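Local coordinates for protein translation initiation factor eIF2B subunit gamma (Schizosaccharomyces pombe, PDB 5B04) that serves as a component of the eIF2B complex, which catalyses the exchange of GDP for GTP on the gamma subunit of the translation initiation factor eIF2, at residues Ala41-Gly46 with Ala88-Met93; Asn393-Asp398 with Ser410-Ser415; Lys201-Leu206 with Ala314-Ile319; Phe47-Tyr52 with Leu60-Leu65; Leu237-Ile242 with Ser261-Leu266. The protein carries 3 engineered substitutions. One frame throughout, in Å; residues are numbered along the deposited sequence.

Interaction 1 (Ala41-Gly46 with Ala88-Met93); sequences AVVFAG and AILICM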
# COMPACT_ATOMS: atom_id res chain seq x y z
N ALA E 41 -23.38 37.73 -43.45
CA ALA E 41 -22.99 37.17 -44.74
C ALA E 41 -23.30 38.08 -45.92
O ALA E 41 -24.30 38.79 -45.93
CB ALA E 41 -23.66 35.82 -44.94
N VAL E 42 -22.41 38.05 -46.91
CA VAL E 42 -22.61 38.79 -48.15
C VAL E 42 -22.51 37.87 -49.36
O VAL E 42 -21.45 37.32 -49.65
CB VAL E 42 -21.57 39.92 -48.30
CG1 VAL E 42 -21.70 40.56 -49.68
CG2 VAL E 42 -21.74 40.96 -47.21
N VAL E 43 -23.63 37.71 -50.06
CA VAL E 43 -23.65 36.90 -51.27
C VAL E 43 -23.65 37.81 -52.50
O VAL E 43 -24.53 38.65 -52.66
CB VAL E 43 -24.89 35.98 -51.32
CG1 VAL E 43 -24.97 35.28 -52.67
CG2 VAL E 43 -24.84 34.97 -50.19
N PHE E 44 -22.66 37.64 -53.36
CA PHE E 44 -22.57 38.43 -54.58
C PHE E 44 -23.17 37.68 -55.76
O PHE E 44 -22.74 36.58 -56.10
CB PHE E 44 -21.13 38.82 -54.88
CG PHE E 44 -20.97 39.64 -56.13
CD1 PHE E 44 -21.84 40.68 -56.41
CD2 PHE E 44 -19.95 39.36 -57.03
CE1 PHE E 44 -21.70 41.43 -57.56
CE2 PHE E 44 -19.81 40.11 -58.19
CZ PHE E 44 -20.68 41.15 -58.45
N ALA E 45 -24.18 38.28 -56.38
CA ALA E 45 -24.84 37.69 -57.54
C ALA E 45 -24.66 38.58 -58.76
O ALA E 45 -25.55 39.36 -59.12
CB ALA E 45 -26.32 37.48 -57.25
N GLY E 46 -23.51 38.45 -59.41
CA GLY E 46 -23.20 39.28 -60.56
C GLY E 46 -23.72 38.73 -61.87
O GLY E 46 -24.29 37.64 -61.92
N ALA E 88 -29.03 37.83 -44.45
CA ALA E 88 -27.88 37.97 -45.34
C ALA E 88 -28.05 39.14 -46.31
O ALA E 88 -29.17 39.49 -46.69
CB ALA E 88 -27.65 36.68 -46.10
N ILE E 89 -26.93 39.74 -46.70
CA ILE E 89 -26.93 40.81 -47.69
C ILE E 89 -26.71 40.22 -49.08
O ILE E 89 -25.78 39.46 -49.30
CB ILE E 89 -25.83 41.85 -47.40
CG1 ILE E 89 -26.05 42.49 -46.03
CG2 ILE E 89 -25.81 42.92 -48.49
CD1 ILE E 89 -24.98 43.49 -45.65
N LEU E 90 -27.58 40.58 -50.02
CA LEU E 90 -27.48 40.07 -51.38
C LEU E 90 -27.16 41.18 -52.37
O LEU E 90 -28.03 41.97 -52.74
CB LEU E 90 -28.78 39.36 -51.78
CG LEU E 90 -28.82 38.78 -53.19
CD1 LEU E 90 -27.59 37.94 -53.48
CD2 LEU E 90 -30.08 37.94 -53.36
N ILE E 91 -25.91 41.22 -52.81
CA ILE E 91 -25.48 42.18 -53.82
C ILE E 91 -25.76 41.62 -55.21
O ILE E 91 -25.52 40.45 -55.47
CB ILE E 91 -23.98 42.51 -53.69
CG1 ILE E 91 -23.70 43.25 -52.39
CG2 ILE E 91 -23.53 43.33 -54.88
CD1 ILE E 91 -22.22 43.37 -52.07
N CYS E 92 -26.27 42.47 -56.10
CA CYS E 92 -26.54 42.06 -57.47
C CYS E 92 -26.57 43.25 -58.41
O CYS E 92 -26.22 44.37 -58.03
CB CYS E 92 -27.87 41.30 -57.55
SG CYS E 92 -29.33 42.32 -57.26
N MET E 93 -26.99 43.00 -59.65
CA MET E 93 -27.12 44.06 -60.64
C MET E 93 -28.57 44.52 -60.71
O MET E 93 -29.49 43.73 -60.46
CB MET E 93 -26.64 43.57 -62.01
CG MET E 93 -25.27 42.92 -61.98
SD MET E 93 -24.01 44.02 -61.30
CE MET E 93 -22.63 42.90 -61.12
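Ala41-Ala45 and Ala88-Cys92 are neighbouring parallel strands whose axes come within 4.7 Å of each other at a crossing of -21°. Four backbone bonds join them. Ala41 O accepts from Ile89 N, Ile89 O from Val43 N (2.9 Å), Val43 O from Ile91 N, and Ile91 O from Ala45 N, so Val43, Ile89 and Ile91 each spend both backbone groups on this pairing.

The register sets Val42 beside Ile89 and Phe44 beside Ile91 on one face of the sheet. There Val42 CG1 meets Ile91 CD1 at 3.7 Å, while the other branch of the isoleucine, CG2, lies 3.5 Å from Phe44 CD1. Beyond the strands, Met93 folds back at chi2 (-57°) and brings its methyl to the edge of the phenyl ring, CE standing 3.7 Å from Phe44 CZ and equally near Gly46 CA. On the other face Leu90 leans across the pairing, its CD1 lying 3.8 Å from Val43 CG1 and close to Ala45 CB.

The unit is a beta-alpha-beta crossover through helix 74-82, which packs on Val43 through Leu77 and Leu80. Helix 97-105 covers Leu90 and Cys92 on the same face, helix 128-134 covers Val42, Phe44 and Ile91 on the opposite one, and strands 142-147 and 113-117 extend the sheet to either side.

Interaction 2 (Asn393-Asp398 with Ser410-Ser415); sequences NSILMD and SCIVAS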
# COMPACT_ATOMS: atom_id res chain seq x y z
N ASN E 393 -28.48 13.40 -71.60
CA ASN E 393 -27.44 14.22 -70.97
C ASN E 393 -27.68 15.71 -71.10
O ASN E 393 -26.75 16.50 -71.24
CB ASN E 393 -26.06 13.87 -71.54
CG ASN E 393 -25.36 12.78 -70.75
OD1 ASN E 393 -25.82 12.38 -69.68
ND2 ASN E 393 -24.24 12.29 -71.28
N SER E 394 -28.95 16.11 -71.05
CA SER E 394 -29.31 17.50 -71.26
C SER E 394 -29.92 18.14 -70.03
O SER E 394 -30.30 17.47 -69.08
CB SER E 394 -30.28 17.61 -72.44
OG SER E 394 -29.64 17.27 -73.66
N ILE E 395 -30.00 19.46 -70.04
CA ILE E 395 -30.67 20.16 -68.98
C ILE E 395 -31.69 21.10 -69.56
O ILE E 395 -31.39 21.87 -70.44
CB ILE E 395 -29.67 20.98 -68.19
CG1 ILE E 395 -28.66 20.08 -67.54
CG2 ILE E 395 -30.37 21.76 -67.12
CD1 ILE E 395 -27.28 20.68 -67.54
N LEU E 396 -32.91 21.05 -69.05
CA LEU E 396 -33.94 21.93 -69.54
C LEU E 396 -34.50 22.79 -68.45
O LEU E 396 -34.96 22.30 -67.44
CB LEU E 396 -35.06 21.11 -70.14
CG LEU E 396 -34.68 20.20 -71.27
CD1 LEU E 396 -35.91 19.42 -71.67
CD2 LEU E 396 -34.19 21.03 -72.44
N MET E 397 -34.53 24.08 -68.70
CA MET E 397 -34.96 25.04 -67.74
C MET E 397 -36.47 25.15 -67.76
O MET E 397 -37.13 24.28 -68.27
CB MET E 397 -34.34 26.37 -68.04
CG MET E 397 -32.89 26.24 -68.43
SD MET E 397 -31.94 27.40 -67.46
CE MET E 397 -30.63 27.80 -68.59
N ASP E 398 -37.00 26.17 -67.11
CA ASP E 398 -38.43 26.34 -66.99
C ASP E 398 -39.13 26.62 -68.29
O ASP E 398 -38.61 27.30 -69.16
CB ASP E 398 -38.72 27.49 -66.05
CG ASP E 398 -37.82 27.51 -64.88
OD1 ASP E 398 -37.91 26.58 -64.08
OD2 ASP E 398 -37.02 28.45 -64.77
N SER E 410 -26.75 15.75 -75.11
CA SER E 410 -25.78 16.46 -74.27
C SER E 410 -25.87 17.98 -74.40
O SER E 410 -24.85 18.66 -74.46
CB SER E 410 -24.36 15.99 -74.60
OG SER E 410 -23.40 16.69 -73.83
N CYS E 411 -27.09 18.50 -74.45
CA CYS E 411 -27.30 19.93 -74.67
C CYS E 411 -27.72 20.67 -73.41
O CYS E 411 -28.14 20.07 -72.42
CB CYS E 411 -28.36 20.14 -75.75
SG CYS E 411 -27.78 19.84 -77.43
N ILE E 412 -27.60 21.99 -73.44
CA ILE E 412 -28.13 22.84 -72.39
C ILE E 412 -29.11 23.83 -73.00
O ILE E 412 -28.73 24.66 -73.82
CB ILE E 412 -27.03 23.60 -71.63
CG1 ILE E 412 -25.99 22.63 -71.07
CG2 ILE E 412 -27.64 24.44 -70.52
CD1 ILE E 412 -24.85 23.32 -70.36
N VAL E 413 -30.36 23.77 -72.57
CA VAL E 413 -31.38 24.62 -73.14
C VAL E 413 -31.93 25.60 -72.14
O VAL E 413 -32.48 25.21 -71.13
CB VAL E 413 -32.56 23.78 -73.59
CG1 VAL E 413 -33.60 24.65 -74.25
CG2 VAL E 413 -32.10 22.70 -74.55
N ALA E 414 -31.84 26.87 -72.47
CA ALA E 414 -32.26 27.94 -71.59
C ALA E 414 -33.76 28.03 -71.47
O ALA E 414 -34.45 27.41 -72.23
CB ALA E 414 -31.75 29.26 -72.10
N SER E 415 -34.26 28.75 -70.47
CA SER E 415 -35.70 28.86 -70.31
C SER E 415 -36.41 29.68 -71.36
O SER E 415 -35.82 30.56 -71.96
CB SER E 415 -36.06 29.38 -68.92
OG SER E 415 -37.47 29.48 -68.79
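Ser394 and Cys411 meet where two successive coils of a left-handed beta-helix stack in parallel, the register advancing seventeen residues from Ile395 to Ile412. Cys411 N donates to a side chain here: Ser394 OG accepts it at 2.9 Å with a fairly straight N-H (159°). The hydroxyl reaches that place because chi1 of -67° sets OG beside its own backbone N, and it gives its proton to Ser392 O, so both of its roles are used. The serine's own N-H is taken by Ser377 OG.

Over Ile395 and Leu396 the pairing is regular. Ile395 N donates to Cys411 O at 3.1 Å, and Ile395 O receives Val413 N almost head-on. It fades at Met397, whose N makes only a weak bond of 3.4 Å to Val413 O. Ser415 OG donates to Asp398 O in a bond modelled too short for its length to be relied on.

Between these bonds the filling is apolar. Leu396 and Val413 lie side by side, CD2 of the leucine against CB and CG2 of the valine, and Ile395 CD1 is 4.2 Å from Ile412 CG1 on the face that helix 332-338 covers. Met397 bends across the neighbouring coil, its CB 3.6 Å from Ser415 CB and its CE 4.0 Å from Ala414 CB. An alanine at Met397 is likely to open a gap beside Ala414, since of the side chain only CB would remain to touch the next coil. Backbone groups are thus met by adjacent coils and by serine hydroxyls, Ser394 OG and Ser377 OG among them, while Ile395 to Met397 and Ile412 to Ala414 supply hydrocarbon and sulfur.

Interaction 3 (Lys201-Leu206 with Ala314-Ile319); sequences KTSRLL and AKDGII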
# COMPACT_ATOMS: atom_id res chain seq x y z
N LYS E 201 2.63 22.85 -41.34
CA LYS E 201 1.74 22.92 -40.17
C LYS E 201 0.59 23.93 -40.13
O LYS E 201 -0.56 23.56 -39.89
CB LYS E 201 2.64 23.23 -38.97
CG LYS E 201 3.91 23.96 -39.41
CD LYS E 201 4.71 24.57 -38.27
CE LYS E 201 5.86 25.41 -38.83
NZ LYS E 201 5.39 26.70 -39.42
N THR E 202 0.91 25.20 -40.34
CA THR E 202 0.04 26.31 -39.95
C THR E 202 -1.22 26.48 -40.79
O THR E 202 -2.07 27.31 -40.46
CB THR E 202 0.82 27.63 -40.00
OG1 THR E 202 1.26 27.89 -41.34
CG2 THR E 202 2.04 27.56 -39.09
N SER E 203 -1.34 25.70 -41.86
CA SER E 203 -2.46 25.81 -42.80
C SER E 203 -2.60 27.23 -43.35
O SER E 203 -3.67 27.62 -43.82
CB SER E 203 -3.78 25.36 -42.15
OG SER E 203 -4.19 26.27 -41.14
N ARG E 204 -1.52 27.99 -43.27
CA ARG E 204 -1.53 29.38 -43.72
C ARG E 204 -1.18 29.48 -45.20
O ARG E 204 -0.20 28.90 -45.66
CB ARG E 204 -0.55 30.22 -42.90
CG ARG E 204 -0.95 30.42 -41.45
CD ARG E 204 -0.17 31.58 -40.84
NE ARG E 204 0.36 32.45 -41.89
CZ ARG E 204 1.37 33.29 -41.72
NH1 ARG E 204 1.98 33.38 -40.54
NH2 ARG E 204 1.79 34.04 -42.73
N LEU E 205 -2.00 30.23 -45.92
CA LEU E 205 -1.79 30.44 -47.35
C LEU E 205 -0.50 31.22 -47.60
O LEU E 205 -0.22 32.20 -46.92
CB LEU E 205 -2.98 31.18 -47.94
CG LEU E 205 -2.98 31.34 -49.45
CD1 LEU E 205 -3.83 30.28 -50.12
CD2 LEU E 205 -3.46 32.72 -49.78
N LEU E 206 0.27 30.78 -48.59
CA LEU E 206 1.55 31.41 -48.89
C LEU E 206 1.64 31.91 -50.33
O LEU E 206 2.08 33.03 -50.58
CB LEU E 206 2.70 30.44 -48.60
CG LEU E 206 3.02 30.31 -47.11
CD1 LEU E 206 4.07 29.24 -46.87
CD2 LEU E 206 3.48 31.65 -46.55
N ALA E 314 -2.54 37.45 -41.10
CA ALA E 314 -2.46 36.03 -41.44
C ALA E 314 -3.66 35.55 -42.24
O ALA E 314 -4.79 36.01 -42.02
CB ALA E 314 -2.31 35.20 -40.17
N LYS E 315 -3.43 34.62 -43.15
CA LYS E 315 -4.51 34.04 -43.94
C LYS E 315 -4.35 32.54 -44.12
O LYS E 315 -3.27 32.05 -44.45
CB LYS E 315 -4.60 34.71 -45.29
CG LYS E 315 -5.38 35.99 -45.23
CD LYS E 315 -5.02 36.86 -46.37
CE LYS E 315 -5.36 36.20 -47.67
NZ LYS E 315 -6.08 37.20 -48.48
N ASP E 316 -5.44 31.82 -43.91
CA ASP E 316 -5.42 30.37 -43.94
C ASP E 316 -6.29 29.82 -45.06
O ASP E 316 -7.32 30.41 -45.41
CB ASP E 316 -5.88 29.80 -42.60
CG ASP E 316 -4.89 30.06 -41.49
OD1 ASP E 316 -4.16 31.08 -41.55
OD2 ASP E 316 -4.84 29.26 -40.54
N GLY E 317 -5.86 28.70 -45.62
CA GLY E 317 -6.66 27.98 -46.59
C GLY E 317 -7.19 26.71 -45.97
O GLY E 317 -6.57 26.15 -45.06
N ILE E 318 -8.34 26.26 -46.45
CA ILE E 318 -8.90 24.99 -46.00
C ILE E 318 -9.38 24.20 -47.21
O ILE E 318 -10.12 24.71 -48.05
CB ILE E 318 -10.04 25.19 -44.98
CG1 ILE E 318 -10.74 23.86 -44.68
CG2 ILE E 318 -11.04 26.22 -45.48
CD1 ILE E 318 -11.89 23.98 -43.71
N ILE E 319 -9.02 22.93 -47.27
CA ILE E 319 -9.34 22.11 -48.40
C ILE E 319 -10.25 20.99 -47.98
O ILE E 319 -9.98 20.32 -47.03
CB ILE E 319 -8.07 21.51 -48.97
CG1 ILE E 319 -7.20 22.62 -49.52
CG2 ILE E 319 -8.37 20.54 -50.08
CD1 ILE E 319 -5.94 22.85 -48.74
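Arg204 and Asp316 bring their backbones together in a single bridge, CA to CA 4.0 Å, where strand 204-206 crosses strand 315-319 at 102°. The tight part of the contact lies around this crossing. Gly317 N donates to Ser203 O at 3.0 Å and Leu205 N to Lys315 O at 2.7 Å, one bond on each flank of the bridge. CB of Leu205 rests near the same carbonyl, and beyond it the leucine side chain packs on Leu266 and Tyr174. Ser203 and Arg204 form a G1 beta bulge opposite Glu199, and at this bulge the hairpin of strands 196-199 and 204-207 crosses strand 315-319 of the same mixed sheet.

The arginine side is looser. Its CG touches Asp316 OD1 at 3.3 Å, but the chain then turns at chi3 (20°), and NE stays 4.7 Å from that oxygen, too far for a salt bridge although the two flat groups lie only 17° apart. Ala314 CB sits over one guanidinium face, 4.2 Å from NE and offset toward the rim.

Asp316 finds its counter-charge in Lys162, whose NZ bridges to OD2 and also bonds to Ser203 OG; the hydroxyl and that carboxylate oxygen are 3.1 Å apart. With Asp166 close by as a second acid, the buried carboxylate probably relies on this lysine to remain ionised, while the arginine contributes mainly its hydrocarbon stem.

Interaction 4 (Phe47-Tyr52 with Leu60-Leu65); sequences FGNSLY and LPKALL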
# COMPACT_ATOMS: atom_id res chain seq x y z
N PHE E 47 -23.53 39.51 -62.93
CA PHE E 47 -23.86 39.07 -64.28
C PHE E 47 -23.00 37.86 -64.64
O PHE E 47 -21.87 37.74 -64.19
CB PHE E 47 -23.63 40.22 -65.27
CG PHE E 47 -23.86 39.86 -66.71
CD1 PHE E 47 -25.13 39.92 -67.26
CD2 PHE E 47 -22.80 39.48 -67.52
CE1 PHE E 47 -25.34 39.61 -68.58
CE2 PHE E 47 -23.01 39.16 -68.85
CZ PHE E 47 -24.28 39.22 -69.38
N GLY E 48 -23.56 36.96 -65.45
CA GLY E 48 -22.85 35.77 -65.87
C GLY E 48 -21.54 36.07 -66.55
O GLY E 48 -21.51 36.57 -67.68
N ASN E 49 -20.43 35.76 -65.87
CA ASN E 49 -19.10 36.02 -66.41
C ASN E 49 -18.83 35.23 -67.68
O ASN E 49 -18.37 35.78 -68.68
CB ASN E 49 -18.03 35.70 -65.37
CG ASN E 49 -18.11 36.60 -64.15
OD1 ASN E 49 -18.08 36.13 -63.02
ND2 ASN E 49 -18.21 37.91 -64.39
N SER E 50 -19.12 33.93 -67.65
CA SER E 50 -18.74 33.04 -68.74
C SER E 50 -19.91 32.22 -69.28
O SER E 50 -19.82 31.65 -70.37
CB SER E 50 -17.62 32.10 -68.28
OG SER E 50 -16.52 32.84 -67.78
N LEU E 51 -21.00 32.15 -68.53
CA LEU E 51 -22.19 31.41 -68.96
C LEU E 51 -22.97 32.19 -70.00
O LEU E 51 -24.15 32.48 -69.80
CB LEU E 51 -23.09 31.09 -67.76
CG LEU E 51 -22.48 30.35 -66.57
CD1 LEU E 51 -22.77 31.09 -65.28
CD2 LEU E 51 -23.02 28.93 -66.50
N TYR E 52 -22.33 32.51 -71.12
CA TYR E 52 -22.88 33.46 -72.09
C TYR E 52 -24.27 33.12 -72.65
O TYR E 52 -25.17 33.96 -72.58
CB TYR E 52 -21.91 33.66 -73.26
CG TYR E 52 -22.56 34.37 -74.43
CD1 TYR E 52 -22.84 35.73 -74.37
CD2 TYR E 52 -22.90 33.68 -75.59
CE1 TYR E 52 -23.44 36.38 -75.43
CE2 TYR E 52 -23.49 34.33 -76.66
CZ TYR E 52 -23.76 35.68 -76.57
OH TYR E 52 -24.36 36.33 -77.63
N LEU E 60 -33.60 35.99 -67.12
CA LEU E 60 -32.80 35.03 -66.39
C LEU E 60 -31.46 35.62 -65.97
O LEU E 60 -30.50 35.63 -66.75
CB LEU E 60 -32.56 33.77 -67.22
CG LEU E 60 -33.49 32.59 -66.97
CD1 LEU E 60 -33.01 31.37 -67.73
CD2 LEU E 60 -33.59 32.29 -65.48
N PRO E 61 -31.38 36.14 -64.73
CA PRO E 61 -30.09 36.56 -64.18
C PRO E 61 -29.25 35.34 -63.82
O PRO E 61 -29.80 34.24 -63.69
CB PRO E 61 -30.49 37.35 -62.93
CG PRO E 61 -31.79 36.75 -62.52
CD PRO E 61 -32.49 36.37 -63.80
N LYS E 62 -27.94 35.52 -63.67
CA LYS E 62 -27.04 34.42 -63.35
C LYS E 62 -27.46 33.67 -62.09
O LYS E 62 -27.39 32.45 -62.03
CB LYS E 62 -25.61 34.93 -63.20
CG LYS E 62 -24.60 33.86 -62.81
CD LYS E 62 -23.23 34.46 -62.55
CE LYS E 62 -22.20 33.39 -62.23
NZ LYS E 62 -20.83 33.95 -62.11
N ALA E 63 -27.91 34.43 -61.09
CA ALA E 63 -28.22 33.87 -59.78
C ALA E 63 -29.45 32.96 -59.78
O ALA E 63 -29.65 32.20 -58.84
CB ALA E 63 -28.42 35.00 -58.78
N LEU E 64 -30.26 33.04 -60.83
CA LEU E 64 -31.51 32.28 -60.86
C LEU E 64 -31.46 31.08 -61.81
O LEU E 64 -32.47 30.39 -61.98
CB LEU E 64 -32.67 33.19 -61.24
CG LEU E 64 -33.25 34.04 -60.10
CD1 LEU E 64 -34.36 34.95 -60.61
CD2 LEU E 64 -33.75 33.15 -58.98
N LEU E 65 -30.31 30.84 -62.42
CA LEU E 65 -30.13 29.66 -63.26
C LEU E 65 -30.30 28.40 -62.42
O LEU E 65 -29.58 28.20 -61.45
CB LEU E 65 -28.76 29.66 -63.92
CG LEU E 65 -28.40 30.79 -64.89
CD1 LEU E 65 -26.93 30.71 -65.22
CD2 LEU E 65 -29.25 30.71 -66.15
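Phe47 begins the contact through its backbone, its carbonyl O lying 3.9 Å from Lys62 CD. Phe47-Tyr52 continues the loop after the first strand of a nucleotidyltransferase-like domain, at the position where relatives that bind a nucleotide carry a glycine-rich loop; Pro61-Lys62 corresponds to the proline-lysine pair of the same family signature. Neither is known to bind a nucleotide in this subunit.

Gly48 comes next and forms the middle of the interface. The lysine side chain, fully extended with CG anti to the backbone N (chi1 177°), runs past this residue, so that its CD is 3.6 Å from Gly48 CA and its CB is similarly near Gly48 N. At Asn49 the contact turns polar without closing into a bond: OD1 stands 3.6 Å from Lys62 NZ, a distance at which the amide oxygen would still be expected to ease the positive charge. The ammonium group also has a long, weak ion pair with Asp149.

Leu51, the centre of an inverse gamma turn, points back toward the second segment and crosses the lysine at about a right angle, CD1 lying 3.9 Å from Lys62 CE. An alanine in place of Lys62 would probably leave Gly48 and Leu51 without the methylene chain that fills the space between them, and would take from Asp149 the distant partner of its weak ion pair. Lys62 itself starts a 3-10 turn, 62-64, which brings Leu65 round to the same leucine. There two methyl groups meet, CD1 of Leu51 and CD1 of Leu65, at 4.2 Å.

Interaction 5 (Leu237-Ile242 with Ser261-Leu266); sequences LSDAHI and SIRGDL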
# COMPACT_ATOMS: atom_id res chain seq x y z
N LEU E 237 -6.24 22.48 -56.90
CA LEU E 237 -7.25 23.18 -56.12
C LEU E 237 -7.86 24.34 -56.89
O LEU E 237 -7.18 25.04 -57.65
CB LEU E 237 -6.63 23.68 -54.82
CG LEU E 237 -6.04 22.57 -53.95
CD1 LEU E 237 -5.42 23.14 -52.69
CD2 LEU E 237 -7.11 21.53 -53.62
N SER E 238 -9.16 24.54 -56.69
CA SER E 238 -9.87 25.68 -57.24
C SER E 238 -10.60 26.40 -56.12
O SER E 238 -11.00 25.78 -55.13
CB SER E 238 -10.85 25.24 -58.33
OG SER E 238 -11.81 24.34 -57.82
N ASP E 239 -10.78 27.71 -56.26
CA ASP E 239 -11.43 28.49 -55.23
C ASP E 239 -12.93 28.21 -55.19
O ASP E 239 -13.61 28.28 -56.21
CB ASP E 239 -11.19 29.99 -55.45
CG ASP E 239 -11.88 30.84 -54.41
OD1 ASP E 239 -11.91 30.44 -53.23
OD2 ASP E 239 -12.40 31.92 -54.77
N ALA E 240 -13.43 27.88 -54.00
CA ALA E 240 -14.86 27.63 -53.81
C ALA E 240 -15.60 28.93 -53.53
O ALA E 240 -16.79 28.93 -53.23
CB ALA E 240 -15.07 26.64 -52.68
N HIS E 241 -14.87 30.04 -53.65
CA HIS E 241 -15.36 31.38 -53.36
C HIS E 241 -16.07 31.46 -52.01
O HIS E 241 -17.03 32.22 -51.85
CB HIS E 241 -16.29 31.88 -54.46
CG HIS E 241 -16.34 33.38 -54.58
ND1 HIS E 241 -17.24 34.14 -53.87
CD2 HIS E 241 -15.61 34.24 -55.32
CE1 HIS E 241 -17.06 35.42 -54.18
NE2 HIS E 241 -16.08 35.50 -55.05
N ILE E 242 -15.61 30.66 -51.06
CA ILE E 242 -16.06 30.80 -49.68
C ILE E 242 -15.01 31.59 -48.92
O ILE E 242 -13.86 31.16 -48.81
CB ILE E 242 -16.26 29.45 -48.98
CG1 ILE E 242 -17.03 28.48 -49.87
CG2 ILE E 242 -16.96 29.64 -47.64
CD1 ILE E 242 -17.01 27.07 -49.32
N SER E 261 -12.14 41.76 -57.18
CA SER E 261 -12.80 40.48 -57.35
C SER E 261 -12.77 39.54 -56.17
O SER E 261 -13.39 38.49 -56.21
CB SER E 261 -12.14 39.72 -58.48
OG SER E 261 -10.85 39.33 -58.06
N ILE E 262 -12.01 39.89 -55.15
CA ILE E 262 -11.91 39.06 -53.96
C ILE E 262 -10.97 37.92 -54.26
O ILE E 262 -10.57 37.21 -53.37
CB ILE E 262 -13.28 38.50 -53.51
CG1 ILE E 262 -14.14 39.64 -52.96
CG2 ILE E 262 -13.12 37.39 -52.47
CD1 ILE E 262 -15.27 39.21 -52.04
N ARG E 263 -10.65 37.72 -55.52
CA ARG E 263 -9.54 36.87 -55.84
C ARG E 263 -8.41 37.75 -56.32
O ARG E 263 -7.27 37.33 -56.32
CB ARG E 263 -9.90 35.83 -56.88
CG ARG E 263 -11.27 35.20 -56.69
CD ARG E 263 -11.90 34.87 -58.03
NE ARG E 263 -12.97 35.80 -58.38
CZ ARG E 263 -13.68 35.74 -59.50
NH1 ARG E 263 -13.44 34.79 -60.38
NH2 ARG E 263 -14.64 36.63 -59.72
N GLY E 264 -8.71 38.96 -56.75
CA GLY E 264 -7.69 39.97 -56.92
C GLY E 264 -7.33 40.42 -55.52
O GLY E 264 -6.18 40.59 -55.18
N ASP E 265 -8.35 40.60 -54.69
CA ASP E 265 -8.14 41.01 -53.30
C ASP E 265 -7.19 40.12 -52.49
O ASP E 265 -6.33 40.51 -51.72
CB ASP E 265 -9.49 41.44 -52.64
CG ASP E 265 -9.34 42.00 -51.23
OD1 ASP E 265 -8.71 43.05 -51.12
OD2 ASP E 265 -9.86 41.41 -50.27
N LEU E 266 -7.47 38.84 -52.65
CA LEU E 266 -6.83 37.86 -51.82
C LEU E 266 -5.34 37.92 -51.74
O LEU E 266 -4.76 37.91 -50.67
CB LEU E 266 -7.27 36.52 -52.34
CG LEU E 266 -7.03 35.46 -51.28
CD1 LEU E 266 -8.10 34.41 -51.38
CD2 LEU E 266 -5.65 34.87 -51.47
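His241 reaches the 261-266 loop with the edge of its imidazole, and no hydrogen bond joins the two segments. The van der Waals contacts are made mostly at this ring. Its NE2 lies 4.4 Å from Ile262 CG2 and 4.2 Å from Ser261 O, the carbonyl oxygen standing near the ring plane. Also near that plane, Arg263 NE approaches His241 CD2 loosely, at 4.3 Å. A chi1 of -154° carries the imidazole out from the strand toward the loop, where it touches Ser147 of strand 142-147 and packs edge to face with Phe243. Ile262 turns to the same core, touching Cys145 and Phe243.

His241 belongs to the long strand 230-245 of the central mixed sheet and has a left-handed backbone conformation, unusual within a strand. The partner loop bends at Ser261 in an ST turn and ST motif, its hydroxyl taking the backbone N-H groups of Arg263 and Gly264, although the lengths of these two bonds are uncertain.

Polar and charged neighbours gather at Arg263. Its NE makes a weak in-plane bond back to Ser261 O. Asp239 crosses the arginine side chain at about a right angle: OD2 comes to 4.0 Å from CG, but its distance to NE is 5.3 Å, too far for a salt bridge, although the opposite charges probably still attract. The carboxylate and guanidinium planes are turned 40° from each other.

Interaction 4 lies within the chain between the two strands of interaction 1, and the two touch: Ala45 CB lies 3.6 Å from Ala63 CB, and the first strand runs straight into the loop that in relatives would hold a nucleotide. Interaction 4 in turn meets interaction 2, their centres 14 Å apart, with Leu65 CD2 4.0 Å from Met397 CE; this links the nucleotidyltransferase-like domain to the beta-helix. Interactions 3 and 5 form a second cluster, joined by a probable hydrogen bond of 2.7 Å from Lys315 NZ to Leu266 O. The nearest atoms of interactions 1 and 5 are about 5 Å apart, whereas the centres of interactions 2 and 3 are 39 Å apart.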